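Side-chain contact in protein PML (Homo sapiens, PDB 6IMQ), which probably scaffolds the assembly of PML nuclear bodies, its B1-box zinc finger forming multimers that regulate their biogenesis and leukemogenesis: residues Lys33-Glu36 / Ala37-Phe41. Sequence-based numbering, arbitrary orientation.
Sequences KCFE and AHQWF. With ZN (zinc ion), chain I; ZN (zinc ion), chain H.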
ATOM      1  N   LYS B  33     -12.234   2.367  -7.109  1.00 29.53           N
ATOM      2  CA  LYS B  33     -12.628   2.405  -8.517  1.00 33.12           C
ATOM      3  C   LYS B  33     -11.594   3.137  -9.372  1.00 24.23           C
ATOM      4  O   LYS B  33     -11.240   2.662 -10.458  1.00 21.31           O
ATOM      5  CB  LYS B  33     -14.038   3.007  -8.611  1.00 43.59           C
ATOM      6  CG  LYS B  33     -14.184   4.340  -9.292  1.00 52.45           C
ATOM      7  CD  LYS B  33     -14.621   4.132 -10.722  1.00 60.84           C
ATOM      8  CE  LYS B  33     -14.053   5.211 -11.564  1.00 66.38           C
ATOM      9  NZ  LYS B  33     -14.738   6.511 -11.546  1.00 70.91           N
ATOM     10  N   CYS B  34     -11.069   4.269  -8.897  1.00 23.84           N
ATOM     11  CA  CYS B  34      -9.979   4.896  -9.637  1.00 23.14           C
ATOM     12  C   CYS B  34      -8.720   4.045  -9.579  1.00 20.33           C
ATOM     13  O   CYS B  34      -7.938   4.030 -10.535  1.00 19.93           O
ATOM     14  CB  CYS B  34      -9.721   6.302  -9.107  1.00 26.86           C
ATOM     15  SG  CYS B  34     -11.077   7.458  -9.497  1.00 30.28           S
ATOM     16  N   PHE B  35      -8.520   3.306  -8.488  1.00 21.33           N
ATOM     17  CA  PHE B  35      -7.332   2.473  -8.406  1.00 20.89           C
ATOM     18  C   PHE B  35      -7.377   1.328  -9.415  1.00 22.90           C
ATOM     19  O   PHE B  35      -6.357   1.020 -10.035  1.00 23.08           O
ATOM     20  CB  PHE B  35      -7.158   1.922  -7.004  1.00 19.62           C
ATOM     21  CG  PHE B  35      -5.932   1.104  -6.851  1.00 21.90           C
ATOM     22  CD1 PHE B  35      -4.687   1.680  -6.996  1.00 25.38           C
ATOM     23  CD2 PHE B  35      -6.021  -0.243  -6.590  1.00 26.03           C
ATOM     24  CE1 PHE B  35      -3.547   0.928  -6.864  1.00 31.64           C
ATOM     25  CE2 PHE B  35      -4.892  -1.005  -6.457  1.00 32.97           C
ATOM     26  CZ  PHE B  35      -3.644  -0.417  -6.586  1.00 34.74           C
ATOM     27  N   GLU B  36      -8.537   0.688  -9.603  1.00 23.62           N
ATOM     28  CA  GLU B  36      -8.616  -0.385 -10.596  1.00 25.90           C
ATOM     29  C   GLU B  36      -8.265   0.134 -11.992  1.00 23.22           C
ATOM     30  O   GLU B  36      -7.622  -0.571 -12.778  1.00 22.59           O
ATOM     31  CB  GLU B  36     -10.004  -1.036 -10.570  1.00 36.54           C
ATOM     32  CG  GLU B  36     -10.424  -1.489  -9.177  1.00 51.19           C
ATOM     33  CD  GLU B  36     -10.929  -2.928  -9.122  1.00 66.01           C
ATOM     34  OE1 GLU B  36     -11.146  -3.547 -10.188  1.00 71.54           O
ATOM     35  OE2 GLU B  36     -11.114  -3.437  -7.995  1.00 71.45           O
ATOM     36  N   ALA B  37      -8.664   1.368 -12.321  1.00 22.28           N
ATOM     37  CA  ALA B  37      -8.276   1.936 -13.610  1.00 20.66           C
ATOM     38  C   ALA B  37      -6.773   2.182 -13.675  1.00 16.72           C
ATOM     39  O   ALA B  37      -6.128   1.917 -14.693  1.00 15.02           O
ATOM     40  CB  ALA B  37      -9.036   3.238 -13.871  1.00 22.85           C
ATOM     41  N   HIS B  38      -6.195   2.690 -12.592  1.00 17.53           N
ATOM     42  CA  HIS B  38      -4.756   2.908 -12.531  1.00 19.46           C
ATOM     43  C   HIS B  38      -3.995   1.602 -12.749  1.00 20.37           C
ATOM     44  O   HIS B  38      -2.989   1.577 -13.470  1.00 22.54           O
ATOM     45  CB  HIS B  38      -4.455   3.571 -11.188  1.00 22.21           C
ATOM     46  CG  HIS B  38      -3.011   3.612 -10.817  1.00 29.50           C
ATOM     47  ND1 HIS B  38      -2.370   2.548 -10.222  1.00 31.72           N
ATOM     48  CD2 HIS B  38      -2.094   4.606 -10.898  1.00 29.77           C
ATOM     49  CE1 HIS B  38      -1.112   2.869  -9.986  1.00 32.82           C
ATOM     50  NE2 HIS B  38      -0.920   4.113 -10.385  1.00 34.97           N
ATOM     51  N   GLN B  39      -4.509   0.496 -12.204  1.00 17.50           N
ATOM     52  CA  GLN B  39      -3.813  -0.778 -12.373  1.00 26.78           C
ATOM     53  C   GLN B  39      -3.926  -1.313 -13.801  1.00 25.81           C
ATOM     54  O   GLN B  39      -3.062  -2.080 -14.247  1.00 24.61           O
ATOM     55  CB  GLN B  39      -4.357  -1.831 -11.401  1.00 37.60           C
ATOM     56  CG  GLN B  39      -4.325  -1.455  -9.936  1.00 42.21           C
ATOM     57  CD  GLN B  39      -2.916  -1.255  -9.424  1.00 45.92           C
ATOM     58  OE1 GLN B  39      -2.380  -0.148  -9.474  1.00 38.28           O
ATOM     59  NE2 GLN B  39      -2.308  -2.321  -8.914  1.00 56.36           N
ATOM     60  N   TRP B  40      -5.003  -0.980 -14.507  1.00 26.61           N
ATOM     61  CA  TRP B  40      -5.128  -1.402 -15.897  1.00 22.10           C
ATOM     62  C   TRP B  40      -4.128  -0.665 -16.779  1.00 21.28           C
ATOM     63  O   TRP B  40      -3.415  -1.278 -17.583  1.00 23.30           O
ATOM     64  CB  TRP B  40      -6.552  -1.157 -16.375  1.00 17.57           C
ATOM     65  CG  TRP B  40      -6.755  -1.594 -17.770  1.00 21.06           C
ATOM     66  CD1 TRP B  40      -6.638  -0.836 -18.903  1.00 23.12           C
ATOM     67  CD2 TRP B  40      -7.116  -2.905 -18.197  1.00 22.99           C
ATOM     68  NE1 TRP B  40      -6.905  -1.607 -20.016  1.00 24.32           N
ATOM     69  CE2 TRP B  40      -7.202  -2.881 -19.606  1.00 26.58           C
ATOM     70  CE3 TRP B  40      -7.378  -4.104 -17.520  1.00 25.82           C
ATOM     71  CZ2 TRP B  40      -7.534  -4.004 -20.352  1.00 29.59           C
ATOM     72  CZ3 TRP B  40      -7.713  -5.221 -18.263  1.00 30.14           C
ATOM     73  CH2 TRP B  40      -7.784  -5.165 -19.667  1.00 31.72           C
ATOM     74  N   PHE B  41      -4.020   0.646 -16.599  1.00 21.45           N
ATOM     75  CA  PHE B  41      -3.269   1.492 -17.511  1.00 24.16           C
ATOM     76  C   PHE B  41      -1.819   1.696 -17.117  1.00 24.79           C
ATOM     77  O   PHE B  41      -1.016   2.075 -17.971  1.00 26.89           O
ATOM     78  CB  PHE B  41      -3.955   2.853 -17.615  1.00 23.69           C
ATOM     79  CG  PHE B  41      -5.272   2.798 -18.307  1.00 23.63           C
ATOM     80  CD1 PHE B  41      -5.330   2.422 -19.631  1.00 25.87           C
ATOM     81  CD2 PHE B  41      -6.441   3.122 -17.651  1.00 19.84           C
ATOM     82  CE1 PHE B  41      -6.528   2.363 -20.300  1.00 25.54           C
ATOM     83  CE2 PHE B  41      -7.650   3.072 -18.316  1.00 20.78           C
ATOM     84  CZ  PHE B  41      -7.692   2.685 -19.642  1.00 23.12           C
TER
HETATM   85 ZN    ZN I 203       0.715   5.187 -10.067  1.00 34.10          ZN
HETATM   86 ZN    ZN H 202     -11.593   7.962  -7.293  1.00 37.74          ZN
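The single helix of the B-box zinc finger, residues 32-41, carries one ligand for each of the domain's two zinc ions, and one turn of it brings Phe35 against Gln39 and His38. Gln39 lies over one face of the Phe35 ring: its CG sits 3.7 Å from the ring centroid, over the face, a CH-pi contact, and the amide beyond it stacks on the ring with the planes 22° apart. Two torsions account for the meeting: Phe35 has CG anti to its backbone N, while the Gln39 chain bends at chi2 (-63°), folding the amide back over the ring. The rings of Phe35 and His38 are near parallel but slid apart, their centroids 5.7 Å from each other, with hardly any overlap. The same amide of Gln39 serves the zinc site. His38 ND1 donates to Gln39 OE1 at 2.8 Å; the bond is bent (N-H...O 142°), but the acceptor lies in the imidazole plane and the donor in the carbonyl plane, which helps to set the rotation of both groups. The other ring nitrogen, NE2 of His38, binds zinc at 2.0 Å, completing the Cys2His2 site with Cys23, Cys26 and His44; Gln39 is thus a second-shell residue. Were Gln39 cut back to an alanine, His38 ND1 would probably lose this acceptor, the imidazole some of its restraint in rotation and one Phe35 face its amide cover. Phe35 also stacks on Phe21 and touches Leu30, joining the helix to the sheet. Four residues before His38, Cys34 SG ligates the second zinc at 2.3 Å, together with Cys12, Cys15 and Cys31. The backbone couples the two ligands directly, since His38 N donates to Cys34 O at 3.0 Å. One residue on, Gln39 N bonds to Phe35 O at 2.9 Å.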